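Local atomic coordinates of polyhedrin (Antheraea mylitta cypovirus 4, PDB entry 5A9C), a protein that forms the crystalline matrix of cypovirus polyhedra, the microcrystalline occlusion bodies of an insect virus, and probably shields the virus particles embedded in them. Residues Q19-T24 and A212-D217; P59-V64 and T171-C176; M80-S85 and V138-H143. One frame throughout, in Å; residues are numbered along the deposited sequence.

Interaction 1. Residues Q19-T24 and A212-D217; sequences QQEIIT and AYISGD
Ile214, in the loop after strand 206-208, lies against helix 15-29 and meets Gln20, Glu21 and Thr24. These three residues fall on one side of the helix, about one turn from end to end. The apolar contacts come first. Ile214 CG1 is anti to the backbone N (chi1 -168°), and the chain stays extended to CD1. This carries the methyl to the helix, where CD1 lies 3.6 Å from Glu21 CG. Gln20 gives its aliphatic part: Gln20 CG is 4.1 Å from Ile214 CG1, and the two side chains meet at a slant. The far end of Glu21 turns to another partner, a salt bridge from OE2 to Arg17.

Thr24 makes the mixed contacts, and its two branches do different work. The methyl CG2 points to the loop, 3.4 Å from Ala212 O and 4.1 Å from Ala212 CB. The hydroxyl faces Ile214, with OG1 3.7 Å from Ile214 CB.

The polar bonding stays within the helix. Thr24 OG1 bonds to Gln20 O at 2.8 Å, one turn back. Thr24 N also bonds to Gln20 O, at 3.0 Å. The two donors reach this carbonyl from opposite faces of its plane. The OG1 bond holds the side chain; the N-H bond is the regular helix bond. Ala212 N is bound close by, by Asn28 OD1 further along the same helix. Arg111 of the second subunit packs on Ala212.

The contact joins the N-terminal helix to the C-terminal part of the modelled chain, at the protein surface. Between the two segments it rests on van der Waals packing alone. The Thr24 hydroxyl is already engaged with its own helix, so toward the loop Thr24 offers its methyl to Ala212 and the side of OG1 to Ile214, without a bond.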
loop_
_atom_site.group_PDB
_atom_site.type_symbol
_atom_site.label_atom_id
_atom_site.label_comp_id
_atom_site.label_asym_id
_atom_site.label_seq_id
_atom_site.Cartn_x
_atom_site.Cartn_y
_atom_site.Cartn_z
ATOM N N GLN A 19 -4.354 40.914 -13.565
ATOM C CA GLN A 19 -3.817 40.099 -12.486
ATOM C C GLN A 19 -4.799 38.997 -12.101
ATOM O O GLN A 19 -4.401 37.854 -11.865
ATOM C CB GLN A 19 -3.487 40.962 -11.270
ATOM C CG GLN A 19 -2.764 40.212 -10.164
ATOM C CD GLN A 19 -2.354 41.116 -9.020
ATOM O OE1 GLN A 19 -2.953 42.168 -8.803
ATOM N NE2 GLN A 19 -1.324 40.712 -8.287
ATOM N N GLN A 20 -6.082 39.341 -12.041
ATOM C CA GLN A 20 -7.113 38.356 -11.745
ATOM C C GLN A 20 -7.177 37.307 -12.856
ATOM O O GLN A 20 -7.451 36.136 -12.600
ATOM C CB GLN A 20 -8.477 39.032 -11.579
ATOM C CG GLN A 20 -9.507 38.166 -10.870
ATOM C CD GLN A 20 -9.148 37.913 -9.420
ATOM O OE1 GLN A 20 -8.948 38.850 -8.645
ATOM N NE2 GLN A 20 -9.060 36.642 -9.044
ATOM N N GLU A 21 -6.929 37.739 -14.090
ATOM C CA GLU A 21 -6.873 36.826 -15.229
ATOM C C GLU A 21 -5.687 35.874 -15.108
ATOM O O GLU A 21 -5.804 34.677 -15.372
ATOM C CB GLU A 21 -6.790 37.603 -16.543
ATOM C CG GLU A 21 -8.102 38.242 -16.974
ATOM C CD GLU A 21 -7.928 39.196 -18.142
ATOM O OE1 GLU A 21 -6.770 39.483 -18.514
ATOM O OE2 GLU A 21 -8.950 39.659 -18.687
ATOM N N ILE A 22 -4.541 36.410 -14.707
ATOM C CA ILE A 22 -3.353 35.587 -14.511
ATOM C C ILE A 22 -3.547 34.602 -13.362
ATOM O O ILE A 22 -3.079 33.465 -13.426
ATOM C CB ILE A 22 -2.105 36.446 -14.256
ATOM C CG1 ILE A 22 -1.716 37.183 -15.536
ATOM C CG2 ILE A 22 -0.950 35.579 -13.784
ATOM C CD1 ILE A 22 -1.379 36.263 -16.690
ATOM N N ILE A 23 -4.239 35.045 -12.316
ATOM C CA ILE A 23 -4.541 34.182 -11.179
ATOM C C ILE A 23 -5.450 33.034 -11.606
ATOM O O ILE A 23 -5.240 31.885 -11.211
ATOM C CB ILE A 23 -5.188 34.973 -10.027
ATOM C CG1 ILE A 23 -4.132 35.822 -9.311
ATOM C CG2 ILE A 23 -5.864 34.034 -9.034
ATOM C CD1 ILE A 23 -4.710 36.850 -8.379
ATOM N N THR A 24 -6.456 33.349 -12.420
ATOM C CA THR A 24 -7.351 32.332 -12.954
ATOM C C THR A 24 -6.559 31.336 -13.798
ATOM O O THR A 24 -6.704 30.127 -13.641
ATOM C CB THR A 24 -8.486 32.952 -13.804
ATOM O OG1 THR A 24 -9.151 33.976 -13.051
ATOM C CG2 THR A 24 -9.503 31.888 -14.197
ATOM N N ALA A 212 -11.293 26.703 -13.376
ATOM C CA ALA A 212 -11.572 27.999 -12.769
ATOM C C ALA A 212 -12.030 29.005 -13.820
ATOM O O ALA A 212 -11.408 29.136 -14.876
ATOM C CB ALA A 212 -10.338 28.522 -12.038
ATOM N N TYR A 213 -13.124 29.704 -13.525
ATOM C CA TYR A 213 -13.670 30.736 -14.402
ATOM C C TYR A 213 -13.605 32.081 -13.690
ATOM O O TYR A 213 -13.966 32.180 -12.518
ATOM C CB TYR A 213 -15.131 30.437 -14.746
ATOM C CG TYR A 213 -15.355 29.352 -15.780
ATOM C CD1 TYR A 213 -14.337 28.485 -16.148
ATOM C CD2 TYR A 213 -16.600 29.194 -16.381
ATOM C CE1 TYR A 213 -14.548 27.494 -17.092
ATOM C CE2 TYR A 213 -16.821 28.209 -17.324
ATOM C CZ TYR A 213 -15.790 27.360 -17.674
ATOM O OH TYR A 213 -16.000 26.378 -18.612
ATOM N N ILE A 214 -13.168 33.119 -14.396
ATOM C CA ILE A 214 -12.966 34.428 -13.773
ATOM C C ILE A 214 -14.267 35.095 -13.304
ATOM O O ILE A 214 -14.260 35.895 -12.367
ATOM C CB ILE A 214 -12.167 35.389 -14.693
ATOM C CG1 ILE A 214 -11.715 36.628 -13.912
ATOM C CG2 ILE A 214 -12.983 35.764 -15.925
ATOM C CD1 ILE A 214 -10.766 37.530 -14.682
ATOM N N SER A 215 -15.382 34.756 -13.942
ATOM C CA SER A 215 -16.677 35.312 -13.548
ATOM C C SER A 215 -17.689 34.236 -13.157
ATOM O O SER A 215 -18.884 34.508 -13.061
ATOM C CB SER A 215 -17.251 36.180 -14.669
ATOM O OG SER A 215 -16.433 37.313 -14.900
ATOM N N GLY A 216 -17.209 33.020 -12.922
ATOM C CA GLY A 216 -18.100 31.902 -12.677
ATOM C C GLY A 216 -18.872 31.572 -13.942
ATOM O O GLY A 216 -18.386 31.813 -15.047
ATOM N N ASP A 217 -20.074 31.026 -13.786
ATOM C CA ASP A 217 -20.907 30.676 -14.935
ATOM C C ASP A 217 -21.767 31.862 -15.360
ATOM O O ASP A 217 -22.988 31.841 -15.205
ATOM C CB ASP A 217 -21.790 29.471 -14.608
ATOM C CG ASP A 217 -20.980 28.228 -14.286
ATOM O OD1 ASP A 217 -20.480 27.586 -15.233
ATOM O OD2 ASP A 217 -20.848 27.892 -13.090
#

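Interaction 2. Residues P59-V64 and T171-C176; sequences PDYLKV and TNNIVC
Asn173 places its side-chain amide against the backbone of Asp60 and Tyr61 and serves both a donor and an acceptor role. OD1 accepts two backbone N-H groups. Asp60 N is 3.0 Å from Asn173 OD1, tilted 21° from the carbonyl plane. Tyr61 N is 3.1 Å from Asn173 OD1 and sits well above that plane, on the same face. Its N-H points almost straight at the oxygen (169°). On the donor side, Asn173 ND2 bonds to Tyr61 O at 3.0 Å. Three bonds thus fix the rotation of the amide.

The amide also stacks on the Tyr61 ring, their planes 21° apart. Asn173 ND2 lies over the centre of one face, 3.5 Å from Tyr61 CZ. Tyr61 CG sits between its own backbone N and carbonyl carbon (chi1 62°), which folds the ring back over the amide.

Asn173 is the centre of an inverse gamma turn just after helix 165-172. Here the chain leaves the helix and runs to strand 176-182, passing the start of strand 61-66. Asn173 O accepts from Lys63 NZ of the second subunit, so the turn also serves the subunit interface. Asp60 OD1 is held by a salt bridge to Arg160.

Carbon atoms flank the amide. Pro59 CD lies 3.4 Å from Asn173 OD1. Further along, Leu62 CD1 packs on Val175 CG1 at 3.6 Å, an apolar contact, with the two side chains roughly perpendicular.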
loop_
_atom_site.group_PDB
_atom_site.type_symbol
_atom_site.label_atom_id
_atom_site.label_comp_id
_atom_site.label_asym_id
_atom_site.label_seq_id
_atom_site.Cartn_x
_atom_site.Cartn_y
_atom_site.Cartn_z
ATOM N N PRO A 59 0.490 12.663 -6.473
ATOM C CA PRO A 59 1.268 13.437 -7.448
ATOM C C PRO A 59 1.630 12.723 -8.755
ATOM O O PRO A 59 1.856 13.408 -9.753
ATOM C CB PRO A 59 2.545 13.766 -6.677
ATOM C CG PRO A 59 2.721 12.602 -5.765
ATOM C CD PRO A 59 1.325 12.175 -5.361
ATOM N N ASP A 60 1.691 11.394 -8.763
ATOM C CA ASP A 60 2.220 10.691 -9.934
ATOM C C ASP A 60 1.300 9.619 -10.516
ATOM O O ASP A 60 1.046 9.599 -11.723
ATOM C CB ASP A 60 3.589 10.087 -9.615
ATOM C CG ASP A 60 4.638 11.148 -9.347
ATOM O OD1 ASP A 60 4.860 11.999 -10.234
ATOM O OD2 ASP A 60 5.237 11.127 -8.252
ATOM N N TYR A 61 0.817 8.720 -9.666
ATOM C CA TYR A 61 -0.066 7.656 -10.127
ATOM C C TYR A 61 -0.923 7.116 -8.994
ATOM O O TYR A 61 -0.562 7.201 -7.819
ATOM C CB TYR A 61 0.734 6.518 -10.771
ATOM C CG TYR A 61 1.699 5.847 -9.822
ATOM C CD1 TYR A 61 1.301 4.766 -9.044
ATOM C CD2 TYR A 61 3.004 6.303 -9.693
ATOM C CE1 TYR A 61 2.180 4.157 -8.166
ATOM C CE2 TYR A 61 3.889 5.700 -8.820
ATOM C CZ TYR A 61 3.472 4.629 -8.058
ATOM O OH TYR A 61 4.353 4.026 -7.188
ATOM N N LEU A 62 -2.067 6.559 -9.362
ATOM C CA LEU A 62 -2.984 5.993 -8.392
ATOM C C LEU A 62 -3.495 4.645 -8.877
ATOM O O LEU A 62 -4.021 4.535 -9.984
ATOM C CB LEU A 62 -4.162 6.943 -8.164
ATOM C CG LEU A 62 -5.306 6.414 -7.297
ATOM C CD1 LEU A 62 -4.871 6.273 -5.844
ATOM C CD2 LEU A 62 -6.519 7.324 -7.407
ATOM N N LYS A 63 -3.321 3.625 -8.045
ATOM C CA LYS A 63 -3.903 2.311 -8.280
ATOM C C LYS A 63 -4.877 2.002 -7.152
ATOM O O LYS A 63 -4.484 1.936 -5.987
ATOM C CB LYS A 63 -2.812 1.238 -8.338
ATOM C CG LYS A 63 -1.806 1.430 -9.457
ATOM C CD LYS A 63 -0.680 0.412 -9.363
ATOM C CE LYS A 63 0.012 0.490 -8.012
ATOM N NZ LYS A 63 1.128 -0.484 -7.897
ATOM N N VAL A 64 -6.148 1.822 -7.491
ATOM C CA VAL A 64 -7.169 1.601 -6.475
ATOM C C VAL A 64 -7.873 0.264 -6.639
ATOM O O VAL A 64 -8.233 -0.125 -7.746
ATOM C CB VAL A 64 -8.246 2.708 -6.505
ATOM C CG1 VAL A 64 -9.358 2.392 -5.514
ATOM C CG2 VAL A 64 -7.626 4.053 -6.203
ATOM N N THR A 171 9.305 7.126 -5.097
ATOM C CA THR A 171 9.455 7.574 -3.715
ATOM C C THR A 171 8.659 8.843 -3.422
ATOM O O THR A 171 8.348 9.140 -2.268
ATOM C CB THR A 171 10.936 7.820 -3.370
ATOM O OG1 THR A 171 11.458 8.857 -4.211
ATOM C CG2 THR A 171 11.746 6.555 -3.584
ATOM N N ASN A 172 8.330 9.586 -4.472
ATOM C CA ASN A 172 7.622 10.855 -4.333
ATOM C C ASN A 172 6.108 10.677 -4.267
ATOM O O ASN A 172 5.385 11.567 -3.816
ATOM C CB ASN A 172 7.983 11.776 -5.501
ATOM C CG ASN A 172 7.235 13.088 -5.466
ATOM O OD1 ASN A 172 6.141 13.208 -6.017
ATOM N ND2 ASN A 172 7.827 14.088 -4.824
ATOM N N ASN A 173 5.636 9.520 -4.717
ATOM C CA ASN A 173 4.202 9.286 -4.849
ATOM C C ASN A 173 3.521 8.785 -3.574
ATOM O O ASN A 173 3.353 7.581 -3.377
ATOM C CB ASN A 173 3.927 8.331 -6.014
ATOM C CG ASN A 173 2.451 8.214 -6.332
ATOM O OD1 ASN A 173 1.832 9.163 -6.814
ATOM N ND2 ASN A 173 1.880 7.047 -6.066
ATOM N N ILE A 174 3.125 9.720 -2.715
ATOM C CA ILE A 174 2.369 9.384 -1.515
ATOM C C ILE A 174 0.883 9.617 -1.753
ATOM O O ILE A 174 0.429 10.761 -1.825
ATOM C CB ILE A 174 2.821 10.227 -0.298
ATOM C CG1 ILE A 174 4.277 9.921 0.060
ATOM C CG2 ILE A 174 1.910 9.977 0.893
ATOM C CD1 ILE A 174 4.780 10.689 1.272
ATOM N N VAL A 175 0.130 8.530 -1.889
ATOM C CA VAL A 175 -1.312 8.615 -2.071
ATOM C C VAL A 175 -1.999 8.906 -0.741
ATOM O O VAL A 175 -1.804 8.189 0.241
ATOM C CB VAL A 175 -1.890 7.314 -2.671
ATOM C CG1 VAL A 175 -3.409 7.394 -2.755
ATOM C CG2 VAL A 175 -1.287 7.048 -4.044
ATOM N N CYS A 176 -2.800 9.967 -0.713
ATOM C CA CYS A 176 -3.488 10.367 0.506
ATOM C C CYS A 176 -4.992 10.164 0.375
ATOM O O CYS A 176 -5.685 10.995 -0.213
ATOM C CB CYS A 176 -3.184 11.827 0.828
ATOM S SG CYS A 176 -1.430 12.179 0.964
#

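Interaction 3. Residues M80-S85 and V138-H143; sequences MGVIVS and VPLDEH
Val82 and Val138 pair across two antiparallel strands, and this is the close-packed end of the contact. Two backbone bonds join them. Val138 N gives its hydrogen to Val82 O at 2.9 Å, and Val82 N bonds back to Val138 O, though the place of that oxygen is less certain. Both side chains lie on the same face of the sheet. Val82 CG2 approaches Val138 CB at 4.0 Å. Val82 CG1 lies anti to the carbonyl carbon (chi1 -69°), which leaves CG2 between the backbone N and the carbonyl carbon. Val82 also packs on Val42, and Val138 on Ile121, so this face is buried.

Gly81 and Pro139 follow as a non-hydrogen-bonded pair, with Gly81 CA 4.1 Å from Pro139 CA. The backbones can close in because Gly81 has no side chain. The pairing belongs to the six-stranded antiparallel sheet, where strand 81-87 runs between strands 133-139 and 38-45. Strand 133-139 ends here, and one more bond follows: Leu140 N to Met80 O, 2.9 Å and nearly straight at 174°, with the donor above the carbonyl plane. The Leu140 side chain turns back toward Val82, but its CD2 is doubtfully placed; it also packs on Tyr78 and Ala99.

Beyond this the contact opens to the surface. Pro139 is exposed on the face away from the two valines. The side chain of Met80 points away from 138-143 and packs on Gln45 and Pro47.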
loop_
_atom_site.group_PDB
_atom_site.type_symbol
_atom_site.label_atom_id
_atom_site.label_comp_id
_atom_site.label_asym_id
_atom_site.label_seq_id
_atom_site.Cartn_x
_atom_site.Cartn_y
_atom_site.Cartn_z
ATOM N N MET A 80 -25.536 1.204 -5.378
ATOM C CA MET A 80 -26.165 1.065 -6.689
ATOM C C MET A 80 -25.140 1.250 -7.801
ATOM O O MET A 80 -25.295 0.729 -8.907
ATOM C CB MET A 80 -27.262 2.120 -6.856
ATOM C CG MET A 80 -28.392 2.018 -5.846
ATOM S SD MET A 80 -29.259 3.587 -5.641
ATOM C CE MET A 80 -29.653 3.988 -7.342
ATOM N N GLY A 81 -24.094 2.010 -7.502
ATOM C CA GLY A 81 -23.103 2.356 -8.497
ATOM C C GLY A 81 -22.141 3.379 -7.940
ATOM O O GLY A 81 -22.277 3.801 -6.789
ATOM N N VAL A 82 -21.167 3.773 -8.753
ATOM C CA VAL A 82 -20.206 4.795 -8.360
ATOM C C VAL A 82 -20.036 5.854 -9.435
ATOM O O VAL A 82 -20.175 5.580 -10.626
ATOM C CB VAL A 82 -18.810 4.199 -8.043
ATOM C CG1 VAL A 82 -18.860 3.363 -6.772
ATOM C CG2 VAL A 82 -18.287 3.378 -9.222
ATOM N N ILE A 83 -19.747 7.074 -9.001
ATOM C CA ILE A 83 -19.299 8.114 -9.908
ATOM C C ILE A 83 -17.806 8.245 -9.682
ATOM O O ILE A 83 -17.366 8.550 -8.571
ATOM C CB ILE A 83 -19.978 9.472 -9.631
ATOM C CG1 ILE A 83 -21.493 9.381 -9.842
ATOM C CG2 ILE A 83 -19.384 10.557 -10.522
ATOM C CD1 ILE A 83 -22.242 8.721 -8.703
ATOM N N VAL A 84 -17.022 7.979 -10.719
ATOM C CA VAL A 84 -15.579 8.099 -10.609
ATOM C C VAL A 84 -15.140 9.419 -11.226
ATOM O O VAL A 84 -15.351 9.662 -12.416
ATOM C CB VAL A 84 -14.843 6.918 -11.276
ATOM C CG1 VAL A 84 -13.342 7.045 -11.055
ATOM C CG2 VAL A 84 -15.341 5.599 -10.710
ATOM N N SER A 85 -14.547 10.272 -10.399
ATOM C CA SER A 85 -14.145 11.610 -10.807
ATOM C C SER A 85 -12.630 11.691 -10.964
ATOM O O SER A 85 -11.894 11.484 -10.003
ATOM C CB SER A 85 -14.620 12.628 -9.768
ATOM O OG SER A 85 -14.184 13.940 -10.085
ATOM N N VAL A 138 -20.705 4.343 -13.144
ATOM C CA VAL A 138 -20.567 2.905 -13.325
ATOM C C VAL A 138 -21.558 2.181 -12.429
ATOM O O VAL A 138 -21.405 2.176 -11.212
ATOM C CB VAL A 138 -19.143 2.438 -12.969
ATOM C CG1 VAL A 138 -18.978 0.948 -13.259
ATOM C CG2 VAL A 138 -18.109 3.256 -13.732
ATOM N N PRO A 139 -22.593 1.576 -13.028
ATOM C CA PRO A 139 -23.543 0.809 -12.217
ATOM C C PRO A 139 -22.881 -0.435 -11.625
ATOM O O PRO A 139 -22.044 -1.063 -12.276
ATOM C CB PRO A 139 -24.638 0.429 -13.219
ATOM C CG PRO A 139 -23.997 0.537 -14.559
ATOM C CD PRO A 139 -22.985 1.635 -14.445
ATOM N N LEU A 140 -23.247 -0.772 -10.393
ATOM C CA LEU A 140 -22.700 -1.948 -9.726
ATOM C C LEU A 140 -23.819 -2.871 -9.260
ATOM O O LEU A 140 -24.925 -2.420 -8.972
ATOM C CB LEU A 140 -21.844 -1.549 -8.516
ATOM C CG LEU A 140 -20.457 -0.913 -8.683
ATOM C CD1 LEU A 140 -19.609 -1.657 -9.703
ATOM C CD2 LEU A 140 -20.551 0.543 -9.046
ATOM N N ASP A 141 -23.534 -4.167 -9.199
ATOM C CA ASP A 141 -24.444 -5.100 -8.544
ATOM C C ASP A 141 -23.731 -5.726 -7.352
ATOM O O ASP A 141 -22.537 -5.505 -7.155
ATOM C CB ASP A 141 -24.982 -6.159 -9.514
ATOM C CG ASP A 141 -23.885 -6.979 -10.160
ATOM O OD1 ASP A 141 -22.898 -7.312 -9.472
ATOM O OD2 ASP A 141 -24.017 -7.297 -11.363
ATOM N N GLU A 142 -24.462 -6.497 -6.557
ATOM C CA GLU A 142 -23.944 -6.978 -5.283
ATOM C C GLU A 142 -22.594 -7.679 -5.412
ATOM O O GLU A 142 -22.384 -8.498 -6.309
ATOM C CB GLU A 142 -24.960 -7.896 -4.596
ATOM C CG GLU A 142 -24.594 -8.253 -3.163
ATOM C CD GLU A 142 -25.679 -9.046 -2.461
ATOM O OE1 GLU A 142 -26.723 -9.319 -3.090
ATOM O OE2 GLU A 142 -25.486 -9.395 -1.277
ATOM N N HIS A 143 -21.681 -7.329 -4.510
ATOM C CA HIS A 143 -20.369 -7.966 -4.415
ATOM C C HIS A 143 -19.368 -7.551 -5.494
ATOM O O HIS A 143 -18.202 -7.946 -5.443
ATOM C CB HIS A 143 -20.502 -9.489 -4.346
ATOM C CG HIS A 143 -21.170 -9.977 -3.099
ATOM N ND1 HIS A 143 -21.587 -9.123 -2.098
ATOM C CD2 HIS A 143 -21.493 -11.224 -2.686
ATOM C CE1 HIS A 143 -22.137 -9.826 -1.125
ATOM N NE2 HIS A 143 -22.094 -11.104 -1.457
#

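How the interactions relate
The three contacts are nested along the chain. Interaction 1 joins its two ends, interaction 2 lies inside that loop, and interaction 3 lies inside the loop closed by interaction 2. Interactions 2 and 3 are the nearer neighbours, with centres 23 Å apart and nearest atoms about 7 Å apart. Strands 61-66 and 81-87 follow each other in sequence but belong to different sheets. Interactions 1 and 3 sit on opposite sides of the chain's centre, 35 Å apart between centres. Interaction 1 reaches the second subunit of the trimeric assembly and interaction 2 reaches both others, whereas interaction 3 touches no other chain within it. The chain is a polyhedrin from which the base domain was deleted.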